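Local coordinates for putative uncharacterized protein (Vibrio cholerae, PDB 4G7X), which probably serves as the receptor-binding N1 domain of the CTXphi phage coat protein pIII, which engages the periplasmic protein TolA of its Vibrio cholerae host, at residues I12-H22 against F38-E46; V77-D85 against A91-C99. One frame throughout, in Å; residues are numbered along the deposited sequence.

Contact 1 (I12-H22 against F38-E46)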
ATOM      1  N   ILE A  12       0.470   3.926 -12.865  1.00 26.31           N
ATOM      2  CA  ILE A  12      -0.403   2.720 -12.689  1.00 25.78           C
ATOM      3  C   ILE A  12      -0.381   1.804 -13.920  1.00 24.72           C
ATOM      4  O   ILE A  12      -0.606   2.242 -15.046  1.00 25.61           O
ATOM      5  CB  ILE A  12      -1.860   3.100 -12.275  1.00 26.29           C
ATOM      6  CG1 ILE A  12      -2.858   1.970 -12.575  1.00 26.81           C
ATOM      7  CG2 ILE A  12      -2.329   4.365 -12.980  1.00 26.26           C
ATOM      8  CD1 ILE A  12      -2.840   0.824 -11.586  1.00 26.55           C
ATOM      9  N   ASN A  13      -0.101   0.526 -13.681  1.00 23.24           N
ATOM     10  CA  ASN A  13      -0.156  -0.498 -14.715  1.00 21.44           C
ATOM     11  C   ASN A  13      -1.577  -1.070 -14.818  1.00 19.45           C
ATOM     12  O   ASN A  13      -1.973  -1.908 -14.008  1.00 18.91           O
ATOM     13  CB  ASN A  13       0.861  -1.597 -14.384  1.00 22.72           C
ATOM     14  CG  ASN A  13       0.891  -2.705 -15.417  1.00 23.48           C
ATOM     15  OD1 ASN A  13       0.607  -2.482 -16.595  1.00 24.58           O
ATOM     16  ND2 ASN A  13       1.243  -3.911 -14.977  1.00 24.43           N
ATOM     17  N   CYS A  14      -2.338  -0.620 -15.817  1.00 17.13           N
ATOM     18  CA  CYS A  14      -3.776  -0.935 -15.891  1.00 15.89           C
ATOM     19  C   CYS A  14      -4.092  -2.253 -16.602  1.00 16.72           C
ATOM     20  O   CYS A  14      -4.666  -2.264 -17.699  1.00 17.09           O
ATOM     21  CB  CYS A  14      -4.557   0.222 -16.520  1.00 13.76           C
ATOM     22  SG  CYS A  14      -6.338   0.176 -16.201  1.00 11.53           S
ATOM     23  N   ASP A  15      -3.757  -3.353 -15.932  0.50 16.94           N
ATOM     24  CA  ASP A  15      -3.956  -4.703 -16.446  0.50 17.34           C
ATOM     25  C   ASP A  15      -4.413  -5.591 -15.291  0.50 17.08           C
ATOM     26  O   ASP A  15      -3.811  -5.548 -14.221  0.50 16.40           O
ATOM     27  CB  ASP A  15      -2.639  -5.224 -17.027  0.50 18.01           C
ATOM     28  CG  ASP A  15      -2.697  -6.696 -17.405  0.50 18.30           C
ATOM     29  OD1 ASP A  15      -3.732  -7.143 -17.938  0.50 19.15           O
ATOM     30  OD2 ASP A  15      -1.690  -7.402 -17.188  0.50 18.91           O
ATOM     31  N   PRO A  16      -5.488  -6.387 -15.488  1.00 17.05           N
ATOM     32  CA  PRO A  16      -5.996  -7.247 -14.406  1.00 17.21           C
ATOM     33  C   PRO A  16      -4.973  -8.243 -13.855  1.00 17.02           C
ATOM     34  O   PRO A  16      -5.098  -8.680 -12.712  1.00 17.36           O
ATOM     35  CB  PRO A  16      -7.162  -8.000 -15.064  1.00 17.36           C
ATOM     36  CG  PRO A  16      -6.921  -7.882 -16.528  1.00 17.73           C
ATOM     37  CD  PRO A  16      -6.307  -6.532 -16.707  1.00 17.44           C
ATOM     38  N   ASN A  17      -3.972  -8.581 -14.665  1.00 16.97           N
ATOM     39  CA  ASN A  17      -2.928  -9.522 -14.260  1.00 17.03           C
ATOM     40  C   ASN A  17      -1.686  -8.870 -13.644  1.00 16.01           C
ATOM     41  O   ASN A  17      -0.677  -9.539 -13.412  1.00 16.32           O
ATOM     42  CB  ASN A  17      -2.538 -10.428 -15.434  1.00 18.37           C
ATOM     43  CG  ASN A  17      -3.681 -11.317 -15.891  1.00 19.43           C
ATOM     44  OD1 ASN A  17      -3.993 -11.374 -17.079  1.00 21.17           O
ATOM     45  ND2 ASN A  17      -4.313 -12.011 -14.950  1.00 20.35           N
ATOM     46  N   THR A  18      -1.766  -7.568 -13.369  1.00 15.00           N
ATOM     47  CA  THR A  18      -0.715  -6.874 -12.618  1.00 14.00           C
ATOM     48  C   THR A  18      -0.461  -7.561 -11.275  1.00 13.65           C
ATOM     49  O   THR A  18      -1.358  -8.182 -10.712  1.00 13.35           O
ATOM     50  CB  THR A  18      -1.074  -5.391 -12.362  1.00 13.90           C
ATOM     51  OG1 THR A  18       0.033  -4.728 -11.738  1.00 13.47           O
ATOM     52  CG2 THR A  18      -2.290  -5.270 -11.450  1.00 13.74           C
ATOM     53  N   THR A  19       0.760  -7.446 -10.768  1.00 13.53           N
ATOM     54  CA  THR A  19       1.055  -7.925  -9.418  1.00 13.59           C
ATOM     55  C   THR A  19       1.142  -6.753  -8.436  1.00 12.98           C
ATOM     56  O   THR A  19       1.577  -6.919  -7.297  1.00 12.97           O
ATOM     57  CB  THR A  19       2.344  -8.766  -9.374  1.00 14.46           C
ATOM     58  OG1 THR A  19       3.446  -7.951  -9.774  1.00 15.46           O
ATOM     59  CG2 THR A  19       2.234  -9.972 -10.306  1.00 14.96           C
ATOM     60  N   THR A  20       0.713  -5.577  -8.892  1.00 12.28           N
ATOM     61  CA  THR A  20       0.649  -4.380  -8.050  1.00 11.99           C
ATOM     62  C   THR A  20      -0.770  -4.147  -7.520  1.00 11.59           C
ATOM     63  O   THR A  20      -1.744  -4.166  -8.281  1.00 11.59           O
ATOM     64  CB  THR A  20       1.137  -3.125  -8.808  1.00 12.04           C
ATOM     65  OG1 THR A  20       2.463  -3.344  -9.304  1.00 12.56           O
ATOM     66  CG2 THR A  20       1.148  -1.894  -7.896  1.00 12.15           C
ATOM     67  N   SER A  21      -0.864  -3.943  -6.207  1.00 11.22           N
ATOM     68  CA  SER A  21      -2.102  -3.556  -5.549  1.00 11.00           C
ATOM     69  C   SER A  21      -1.988  -2.116  -5.069  1.00 10.59           C
ATOM     70  O   SER A  21      -0.959  -1.729  -4.523  1.00 10.81           O
ATOM     71  CB  SER A  21      -2.342  -4.455  -4.346  1.00 11.11           C
ATOM     72  OG  SER A  21      -2.511  -5.804  -4.742  1.00 12.01           O
ATOM     73  N   HIS A  22      -3.041  -1.327  -5.268  1.00 10.26           N
ATOM     74  CA  HIS A  22      -3.051   0.069  -4.831  1.00 10.13           C
ATOM     75  C   HIS A  22      -3.862   0.257  -3.587  1.00  9.33           C
ATOM     76  O   HIS A  22      -4.995  -0.212  -3.507  1.00  8.97           O
ATOM     77  CB  HIS A  22      -3.599   0.965  -5.936  1.00 11.01           C
ATOM     78  CG  HIS A  22      -2.573   1.336  -6.964  1.00 12.32           C
ATOM     79  ND1 HIS A  22      -2.211   0.505  -7.957  1.00 13.21           N
ATOM     80  CD2 HIS A  22      -1.805   2.486  -7.110  1.00 12.85           C
ATOM     81  CE1 HIS A  22      -1.262   1.097  -8.706  1.00 13.60           C
ATOM     82  NE2 HIS A  22      -1.018   2.308  -8.190  1.00 13.57           N
ATOM     83  N   PHE A  38      -9.446   5.211 -10.890  1.00  9.08           N
ATOM     84  CA  PHE A  38      -8.236   5.775 -10.313  1.00  9.63           C
ATOM     85  C   PHE A  38      -7.230   6.030 -11.413  1.00  9.78           C
ATOM     86  O   PHE A  38      -6.749   5.090 -12.056  1.00  9.56           O
ATOM     87  CB  PHE A  38      -7.643   4.822  -9.264  1.00 10.10           C
ATOM     88  CG  PHE A  38      -6.322   5.281  -8.705  1.00 10.65           C
ATOM     89  CD1 PHE A  38      -5.122   4.796  -9.224  1.00 11.12           C
ATOM     90  CD2 PHE A  38      -6.278   6.210  -7.672  1.00 11.17           C
ATOM     91  CE1 PHE A  38      -3.904   5.227  -8.716  1.00 11.56           C
ATOM     92  CE2 PHE A  38      -5.063   6.639  -7.157  1.00 11.74           C
ATOM     93  CZ  PHE A  38      -3.876   6.148  -7.680  1.00 11.78           C
ATOM     94  N   ASP A  39      -6.911   7.307 -11.615  1.00 10.25           N
ATOM     95  CA  ASP A  39      -5.947   7.719 -12.632  1.00 10.69           C
ATOM     96  C   ASP A  39      -6.293   7.109 -14.006  1.00 10.11           C
ATOM     97  O   ASP A  39      -5.417   6.676 -14.762  1.00 10.26           O
ATOM     98  CB  ASP A  39      -4.529   7.346 -12.176  1.00 12.10           C
ATOM     99  CG  ASP A  39      -3.456   8.236 -12.774  1.00 13.29           C
ATOM    100  OD1 ASP A  39      -3.742   9.398 -13.135  1.00 14.06           O
ATOM    101  OD2 ASP A  39      -2.309   7.760 -12.869  1.00 14.69           O
ATOM    102  N   GLY A  40      -7.591   7.075 -14.307  1.00  9.47           N
ATOM    103  CA  GLY A  40      -8.097   6.568 -15.583  1.00  9.05           C
ATOM    104  C   GLY A  40      -8.307   5.064 -15.652  1.00  8.79           C
ATOM    105  O   GLY A  40      -8.845   4.568 -16.632  1.00  8.50           O
ATOM    106  N   CYS A  41      -7.891   4.349 -14.609  1.00  8.66           N
ATOM    107  CA  CYS A  41      -7.965   2.895 -14.558  1.00  8.79           C
ATOM    108  C   CYS A  41      -9.058   2.448 -13.601  1.00  8.52           C
ATOM    109  O   CYS A  41      -9.110   2.903 -12.458  1.00  8.51           O
ATOM    110  CB  CYS A  41      -6.626   2.325 -14.092  1.00  9.28           C
ATOM    111  SG  CYS A  41      -6.503   0.524 -14.195  1.00  9.96           S
ATOM    112  N   MET A  42      -9.931   1.559 -14.066  1.00  8.32           N
ATOM    113  CA  MET A  42     -10.989   1.044 -13.205  1.00  8.30           C
ATOM    114  C   MET A  42     -10.462  -0.066 -12.305  1.00  8.12           C
ATOM    115  O   MET A  42     -10.007  -1.107 -12.786  1.00  7.89           O
ATOM    116  CB  MET A  42     -12.175   0.547 -14.022  1.00  8.70           C
ATOM    117  CG  MET A  42     -13.392   0.226 -13.166  1.00  9.18           C
ATOM    118  SD  MET A  42     -14.184   1.676 -12.448  1.00 10.02           S
ATOM    119  CE  MET A  42     -15.046   2.316 -13.883  1.00  9.66           C
ATOM    120  N   LEU A  43     -10.534   0.171 -11.000  1.00  7.97           N
ATOM    121  CA  LEU A  43     -10.023  -0.759  -9.996  1.00  8.17           C
ATOM    122  C   LEU A  43     -11.160  -1.338  -9.184  1.00  8.35           C
ATOM    123  O   LEU A  43     -12.120  -0.637  -8.879  1.00  8.61           O
ATOM    124  CB  LEU A  43      -9.062  -0.044  -9.041  1.00  8.17           C
ATOM    125  CG  LEU A  43      -7.916   0.809  -9.595  1.00  8.25           C
ATOM    126  CD1 LEU A  43      -7.006   1.268  -8.464  1.00  8.30           C
ATOM    127  CD2 LEU A  43      -7.112   0.069 -10.654  1.00  8.47           C
ATOM    128  N   ASP A  44     -11.024  -2.608  -8.810  1.00  8.49           N
ATOM    129  CA  ASP A  44     -11.968  -3.274  -7.915  1.00  8.76           C
ATOM    130  C   ASP A  44     -11.305  -3.659  -6.594  1.00  8.30           C
ATOM    131  O   ASP A  44     -10.133  -4.031  -6.552  1.00  8.08           O
ATOM    132  CB  ASP A  44     -12.540  -4.539  -8.567  1.00  9.77           C
ATOM    133  CG  ASP A  44     -13.458  -4.249  -9.744  1.00 10.71           C
ATOM    134  OD1 ASP A  44     -13.871  -3.093  -9.948  1.00 11.80           O
ATOM    135  OD2 ASP A  44     -13.778  -5.212 -10.471  1.00 12.37           O
ATOM    136  N   ILE A  45     -12.077  -3.574  -5.518  1.00  7.95           N
ATOM    137  CA  ILE A  45     -11.627  -4.005  -4.197  1.00  8.07           C
ATOM    138  C   ILE A  45     -11.161  -5.467  -4.202  1.00  8.30           C
ATOM    139  O   ILE A  45     -11.799  -6.335  -4.803  1.00  8.49           O
ATOM    140  CB  ILE A  45     -12.740  -3.760  -3.142  1.00  7.82           C
ATOM    141  CG1 ILE A  45     -12.258  -4.062  -1.712  1.00  7.84           C
ATOM    142  CG2 ILE A  45     -13.998  -4.559  -3.466  1.00  7.88           C
ATOM    143  CD1 ILE A  45     -11.270  -3.057  -1.152  1.00  7.87           C
ATOM    144  N   GLU A  46     -10.042  -5.727  -3.534  1.00  8.76           N
ATOM    145  CA  GLU A  46      -9.523  -7.085  -3.412  1.00  9.39           C
ATOM    146  C   GLU A  46     -10.180  -7.828  -2.268  1.00  9.66           C
ATOM    147  O   GLU A  46     -10.545  -7.237  -1.251  1.00  9.25           O
ATOM    148  CB  GLU A  46      -8.014  -7.068  -3.205  1.00  9.78           C
ATOM    149  CG  GLU A  46      -7.265  -6.512  -4.398  1.00 10.54           C
ATOM    150  CD  GLU A  46      -5.797  -6.842  -4.345  1.00 11.40           C
ATOM    151  OE1 GLU A  46      -5.447  -8.031  -4.512  1.00 12.48           O
ATOM    152  OE2 GLU A  46      -4.996  -5.912  -4.155  1.00 12.08           O
TER
HETATM  153  O   HOH W   1      -0.875   6.376 -10.845  1.00 25.91           O
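His22 and Phe38 bring their rings together obliquely: CD2 of His22 lies 3.8 Å from CE1 of Phe38, with the planes inclined at 48°. The two side chains cross at about a right angle, and CE1 of Phe38 also lies near NE2 of the imidazole. The other flat group is the Glu46 carboxylate. Its OE2 takes a hydrogen bond of 2.6 Å from Ser21 OG, received on the syn side and a little out of the carboxylate plane. Ser21 sets its hydroxyl opposite the carbonyl carbon and beside its own N (chi1 -63°), which turns OG to Glu46.

Away from both of these pairs the segments are tied covalently. Cys14 and Cys41 form a disulfide with a torsion of 90° about the S–S bond, pinning the N-terminal loop to the start of strand 41-48. Ile12 fills in beside it: CG1 sits 4.1 Å from Cys41 CB, CD1 reaches Leu43 CD2, and CG2 slides past Asp39, 3.4 Å from its OD2. That same OD2 receives a 2.8 Å hydrogen bond from a water, which in turn accepts only a weak one from Ile12 N.

Asp39 and Gly40 occupy the corner of a type I' turn, the tight two-residue connection of a beta hairpin, so the disulfide and Ile12 grip the hairpin close to its bend. At the other end, Thr18 makes an ST turn as the loop enters strand 20-27. Strand 64-71 pairs with both 20-27 and 41-48, standing between them in the sheet, while Thr20, Ser21 and His22 pair antiparallel with a strand of another protein chain; Glu46 OE1 forms a salt bridge with a basic side chain of that other chain.

Contact 2 (V77-D85 against A91-C99)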
ATOM      1  N   VAL A  77     -14.272   2.544 -19.925  1.00  9.22           N
ATOM      2  CA  VAL A  77     -15.625   3.036 -19.652  1.00  9.46           C
ATOM      3  C   VAL A  77     -15.529   4.356 -18.891  1.00  9.45           C
ATOM      4  O   VAL A  77     -14.752   4.477 -17.938  1.00  9.54           O
ATOM      5  CB  VAL A  77     -16.461   2.004 -18.853  1.00  9.55           C
ATOM      6  CG1 VAL A  77     -17.818   2.581 -18.469  1.00  9.75           C
ATOM      7  CG2 VAL A  77     -16.636   0.718 -19.655  1.00  9.74           C
ATOM      8  N   SER A  78     -16.300   5.347 -19.329  1.00  9.54           N
ATOM      9  CA  SER A  78     -16.347   6.638 -18.652  1.00  9.76           C
ATOM     10  C   SER A  78     -17.671   6.808 -17.911  1.00 10.04           C
ATOM     11  O   SER A  78     -18.655   7.261 -18.495  1.00 10.23           O
ATOM     12  CB  SER A  78     -16.130   7.784 -19.644  1.00  9.72           C
ATOM     13  OG  SER A  78     -15.994   9.009 -18.946  1.00  9.80           O
ATOM     14  N   PRO A  79     -17.702   6.443 -16.616  1.00 10.27           N
ATOM     15  CA  PRO A  79     -18.962   6.490 -15.884  1.00 10.42           C
ATOM     16  C   PRO A  79     -19.281   7.875 -15.334  1.00 10.45           C
ATOM     17  O   PRO A  79     -18.374   8.639 -15.001  1.00 10.24           O
ATOM     18  CB  PRO A  79     -18.717   5.518 -14.734  1.00 10.59           C
ATOM     19  CG  PRO A  79     -17.260   5.633 -14.461  1.00 10.72           C
ATOM     20  CD  PRO A  79     -16.599   5.930 -15.783  1.00 10.40           C
ATOM     21  N   ASN A  80     -20.570   8.185 -15.235  1.00 10.58           N
ATOM     22  CA  ASN A  80     -21.016   9.394 -14.559  1.00 10.80           C
ATOM     23  C   ASN A  80     -21.143   9.109 -13.071  1.00 10.73           C
ATOM     24  O   ASN A  80     -22.234   8.831 -12.564  1.00 11.24           O
ATOM     25  CB  ASN A  80     -22.342   9.899 -15.143  1.00 11.26           C
ATOM     26  CG  ASN A  80     -22.740  11.257 -14.602  1.00 11.63           C
ATOM     27  OD1 ASN A  80     -21.979  11.913 -13.893  1.00 12.07           O
ATOM     28  ND2 ASN A  80     -23.949  11.688 -14.942  1.00 12.45           N
ATOM     29  N   TRP A  81     -20.003   9.154 -12.390  1.00 10.35           N
ATOM     30  CA  TRP A  81     -19.923   8.867 -10.962  1.00 10.15           C
ATOM     31  C   TRP A  81     -19.469  10.069 -10.190  1.00 10.07           C
ATOM     32  O   TRP A  81     -18.779  10.932 -10.735  1.00 10.33           O
ATOM     33  CB  TRP A  81     -18.928   7.741 -10.703  1.00  9.91           C
ATOM     34  CG  TRP A  81     -19.342   6.364 -11.145  1.00  9.84           C
ATOM     35  CD1 TRP A  81     -20.589   5.935 -11.598  1.00  9.76           C
ATOM     36  CD2 TRP A  81     -18.505   5.164 -11.141  1.00  9.86           C
ATOM     37  NE1 TRP A  81     -20.568   4.593 -11.886  1.00  9.83           N
ATOM     38  CE2 TRP A  81     -19.347   4.069 -11.625  1.00  9.80           C
ATOM     39  CE3 TRP A  81     -17.185   4.901 -10.795  1.00  9.70           C
ATOM     40  CZ2 TRP A  81     -18.862   2.774 -11.761  1.00  9.89           C
ATOM     41  CZ3 TRP A  81     -16.712   3.594 -10.924  1.00  9.75           C
ATOM     42  CH2 TRP A  81     -17.532   2.557 -11.399  1.00  9.77           C
ATOM     43  N   PRO A  82     -19.819  10.130  -8.891  1.00 10.09           N
ATOM     44  CA  PRO A  82     -19.313  11.190  -8.029  1.00  9.95           C
ATOM     45  C   PRO A  82     -17.839  10.988  -7.697  1.00  9.92           C
ATOM     46  O   PRO A  82     -17.297   9.897  -7.890  1.00  9.83           O
ATOM     47  CB  PRO A  82     -20.147  11.029  -6.754  1.00  9.98           C
ATOM     48  CG  PRO A  82     -20.453   9.574  -6.705  1.00 10.13           C
ATOM     49  CD  PRO A  82     -20.608   9.136  -8.139  1.00 10.16           C
ATOM     50  N   MET A  83     -17.197  12.037  -7.206  1.00 10.10           N
ATOM     51  CA  MET A  83     -15.845  11.925  -6.687  1.00 10.12           C
ATOM     52  C   MET A  83     -15.870  11.149  -5.375  1.00  9.84           C
ATOM     53  O   MET A  83     -16.793  11.305  -4.569  1.00  9.90           O
ATOM     54  CB  MET A  83     -15.231  13.313  -6.478  1.00 10.92           C
ATOM     55  CG  MET A  83     -15.145  14.157  -7.750  1.00 11.60           C
ATOM     56  SD  MET A  83     -14.198  13.401  -9.090  1.00 13.02           S
ATOM     57  CE  MET A  83     -12.571  13.334  -8.360  1.00 12.99           C
ATOM     58  N   CYS A  84     -14.876  10.289  -5.173  1.00  9.45           N
ATOM     59  CA  CYS A  84     -14.752   9.587  -3.897  1.00  9.20           C
ATOM     60  C   CYS A  84     -14.609  10.597  -2.768  1.00  9.34           C
ATOM     61  O   CYS A  84     -13.936  11.620  -2.919  1.00  9.81           O
ATOM     62  CB  CYS A  84     -13.548   8.640  -3.904  1.00  8.95           C
ATOM     63  SG  CYS A  84     -13.557   7.407  -5.228  1.00  8.63           S
ATOM     64  N   ASP A  85     -15.251  10.309  -1.640  1.00  9.07           N
ATOM     65  CA  ASP A  85     -15.142  11.164  -0.466  1.00  9.27           C
ATOM     66  C   ASP A  85     -14.004  10.662   0.401  1.00  9.31           C
ATOM     67  O   ASP A  85     -14.006   9.513   0.851  1.00  8.87           O
ATOM     68  CB  ASP A  85     -16.458  11.188   0.317  1.00  9.25           C
ATOM     69  CG  ASP A  85     -16.506  12.302   1.362  1.00  9.45           C
ATOM     70  OD1 ASP A  85     -17.609  12.623   1.841  1.00  9.75           O
ATOM     71  OD2 ASP A  85     -15.449  12.857   1.716  1.00  9.35           O
ATOM     72  N   ALA A  91     -19.268   7.251  -1.756  1.00  8.65           N
ATOM     73  CA  ALA A  91     -20.083   6.356  -2.580  1.00  8.98           C
ATOM     74  C   ALA A  91     -19.279   5.089  -2.859  1.00  9.39           C
ATOM     75  O   ALA A  91     -18.046   5.129  -2.853  1.00  9.36           O
ATOM     76  CB  ALA A  91     -20.460   7.049  -3.877  1.00  8.88           C
ATOM     77  N   GLU A  92     -19.955   3.968  -3.094  0.50  9.71           N
ATOM     78  CA  GLU A  92     -19.234   2.709  -3.302  0.50 10.07           C
ATOM     79  C   GLU A  92     -18.742   2.513  -4.738  0.50 10.00           C
ATOM     80  O   GLU A  92     -18.051   1.536  -5.022  0.50  9.86           O
ATOM     81  CB  GLU A  92     -20.048   1.501  -2.831  0.50 10.67           C
ATOM     82  CG  GLU A  92     -21.299   1.234  -3.643  0.50 11.36           C
ATOM     83  CD  GLU A  92     -22.414   2.204  -3.324  0.50 12.11           C
ATOM     84  OE1 GLU A  92     -22.383   2.826  -2.240  0.50 12.72           O
ATOM     85  OE2 GLU A  92     -23.327   2.336  -4.162  0.50 12.61           O
ATOM     86  N   ARG A  93     -19.108   3.433  -5.631  1.00  9.88           N
ATOM     87  CA  ARG A  93     -18.502   3.518  -6.963  1.00 10.10           C
ATOM     88  C   ARG A  93     -18.213   4.979  -7.214  1.00  9.58           C
ATOM     89  O   ARG A  93     -19.120   5.809  -7.182  1.00  9.67           O
ATOM     90  CB  ARG A  93     -19.420   2.958  -8.046  1.00 11.19           C
ATOM     91  CG  ARG A  93     -19.502   1.453  -8.002  1.00 12.70           C
ATOM     92  CD  ARG A  93     -20.285   0.866  -9.158  1.00 14.23           C
ATOM     93  NE  ARG A  93     -20.111  -0.580  -9.107  1.00 15.91           N
ATOM     94  CZ  ARG A  93     -20.780  -1.375  -8.277  1.00 16.69           C
ATOM     95  NH1 ARG A  93     -21.697  -0.863  -7.467  1.00 17.65           N
ATOM     96  NH2 ARG A  93     -20.541  -2.680  -8.266  1.00 17.73           N
ATOM     97  N   CYS A  94     -16.946   5.313  -7.426  1.00  8.91           N
ATOM     98  CA  CYS A  94     -16.570   6.719  -7.471  1.00  8.73           C
ATOM     99  C   CYS A  94     -15.288   6.967  -8.250  1.00  8.68           C
ATOM    100  O   CYS A  94     -14.529   6.037  -8.519  1.00  8.48           O
ATOM    101  CB  CYS A  94     -16.463   7.278  -6.043  1.00  8.74           C
ATOM    102  SG  CYS A  94     -15.316   6.399  -4.946  1.00  8.42           S
ATOM    103  N   ILE A  95     -15.066   8.226  -8.618  1.00  8.78           N
ATOM    104  CA  ILE A  95     -13.848   8.638  -9.310  1.00  9.08           C
ATOM    105  C   ILE A  95     -12.867   9.172  -8.272  1.00  9.51           C
ATOM    106  O   ILE A  95     -13.216  10.051  -7.483  1.00  9.28           O
ATOM    107  CB  ILE A  95     -14.159   9.708 -10.386  1.00  9.07           C
ATOM    108  CG1 ILE A  95     -15.170   9.160 -11.399  1.00  9.17           C
ATOM    109  CG2 ILE A  95     -12.878  10.180 -11.066  1.00  9.06           C
ATOM    110  CD1 ILE A  95     -15.691  10.190 -12.382  1.00  9.36           C
ATOM    111  N   TYR A  96     -11.649   8.635  -8.247  1.00 10.18           N
ATOM    112  CA  TYR A  96     -10.679   9.060  -7.235  1.00 11.49           C
ATOM    113  C   TYR A  96     -10.043  10.414  -7.568  1.00 13.26           C
ATOM    114  O   TYR A  96      -9.714  10.673  -8.725  1.00 14.09           O
ATOM    115  CB  TYR A  96      -9.602   7.998  -6.996  1.00 10.98           C
ATOM    116  CG  TYR A  96      -9.094   8.012  -5.570  1.00 10.44           C
ATOM    117  CD1 TYR A  96      -9.850   7.454  -4.540  1.00 10.35           C
ATOM    118  CD2 TYR A  96      -7.877   8.604  -5.247  1.00 10.43           C
ATOM    119  CE1 TYR A  96      -9.404   7.477  -3.228  1.00 10.04           C
ATOM    120  CE2 TYR A  96      -7.420   8.632  -3.940  1.00 10.07           C
ATOM    121  CZ  TYR A  96      -8.190   8.075  -2.934  1.00 10.00           C
ATOM    122  OH  TYR A  96      -7.731   8.102  -1.638  1.00  9.89           O
ATOM    123  N   PRO A  97      -9.902  11.296  -6.556  1.00 15.08           N
ATOM    124  CA  PRO A  97      -9.226  12.585  -6.767  1.00 17.16           C
ATOM    125  C   PRO A  97      -7.698  12.489  -6.642  1.00 19.87           C
ATOM    126  O   PRO A  97      -7.104  13.092  -5.743  1.00 21.63           O
ATOM    127  CB  PRO A  97      -9.823  13.477  -5.672  1.00 16.67           C
ATOM    128  CG  PRO A  97     -10.236  12.540  -4.590  1.00 16.10           C
ATOM    129  CD  PRO A  97     -10.535  11.209  -5.225  1.00 15.21           C
ATOM    130  N   TYR A  98      -7.075  11.747  -7.557  1.00 22.93           N
ATOM    131  CA  TYR A  98      -5.624  11.516  -7.540  1.00 25.87           C
ATOM    132  C   TYR A  98      -4.795  12.658  -8.149  1.00 27.92           C
ATOM    133  O   TYR A  98      -5.209  13.282  -9.133  1.00 28.42           O
ATOM    134  CB  TYR A  98      -5.295  10.185  -8.235  1.00 25.78           C
ATOM    135  CG  TYR A  98      -3.822   9.970  -8.525  1.00 26.16           C
ATOM    136  CD1 TYR A  98      -2.941   9.572  -7.517  1.00 25.98           C
ATOM    137  CD2 TYR A  98      -3.309  10.174  -9.806  1.00 26.17           C
ATOM    138  CE1 TYR A  98      -1.592   9.380  -7.781  1.00 26.52           C
ATOM    139  CE2 TYR A  98      -1.962   9.985 -10.079  1.00 26.53           C
ATOM    140  CZ  TYR A  98      -1.109   9.587  -9.063  1.00 26.86           C
ATOM    141  OH  TYR A  98       0.227   9.398  -9.335  1.00 27.63           O
ATOM    142  N   CYS A  99      -3.634  12.918  -7.544  0.50 28.73           N
ATOM    143  CA  CYS A  99      -2.663  13.893  -8.044  0.50 29.99           C
ATOM    144  C   CYS A  99      -1.244  13.440  -7.700  0.50 31.14           C
ATOM    145  O   CYS A  99      -0.981  13.064  -6.554  0.50 30.66           O
ATOM    146  CB  CYS A  99      -2.929  15.281  -7.451  0.50 29.84           C
ATOM    147  SG  CYS A  99      -1.738  16.554  -7.943  0.50 29.39           S
TER
HETATM  148  O   HOH W   2     -18.375   9.792  -2.864  1.00 12.91           O
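Arg93 runs across the indole of Trp81. Its CB stands squarely over the face, 3.6 Å from the centroid of the six-membered ring and 7° off the normal, a CH-pi contact. CG moves on toward the CZ2–CH2 side, and CD comes within 3.5 Å of Trp81 CZ2. Because the chain is extended from CG to NE, the guanidinium is carried past the ring, its plane 64° from that of the indole and its edge facing CZ2; the aliphatic part does the covering, with no flat stack of the charged group. The opposite face of the indole is taken by Pro79 CB, 3.4 Å above the plane and toward the rim.

Beyond Trp81 the backbones join. Ile95 N donates to Pro82 O at 2.9 Å, and Cys84 N donates to Ile95 O, also at 2.9 Å, so Met83 and Ile95 form a single parallel bridge. The Met83 side chain, bent at chi2 and chi3, curls back over this pair: SD lies 3.9 Å from Ile95 CB, and CE ends 3.8 Å from Pro97 CB. A water links Met83 O to Ala91 N.

Next to the bridge, Cys84 and Cys94 are joined by a disulfide. Cys94 holds SG between its N and carbonyl carbon (chi1 56°), which turns the sulfur to Cys84 although the CB itself sets out the other way. Cys84 SG also approaches Tyr96 CD1 obliquely at 3.8 Å; the hydroxyl of that tyrosine bonds to Leu25 O.

Strand 93-95 pairs parallel with strand 35-38 on its other flank. The outcome is a disulfide-closed loop, with one beta bridge and a tryptophan held between proline and arginine, laid along the border of a small disulfide-rich beta domain.

The centres of contact 1 and contact 2 lie about 14 Å apart, and they touch through aromatic and sulfur packing. Phe38 CZ comes 3.6 Å from Tyr98 CD1, and Phe38 CD2 lies 3.8 Å from Tyr96 CD2, while Asp39 OD1 is 3.4 Å from Tyr98 CD2. Across the turn, on strand 41-48, Met42 SD meets Trp81 CZ3 at 3.5 Å. Both contacts reach the same sheet, through strand 35-38, which pairs with 41-48 and with 93-95. Each holds one disulfide of the domain. Their surroundings differ: contact 1 borders the other protein of the complex, whereas no other chain of the assembly touches the segments of contact 2.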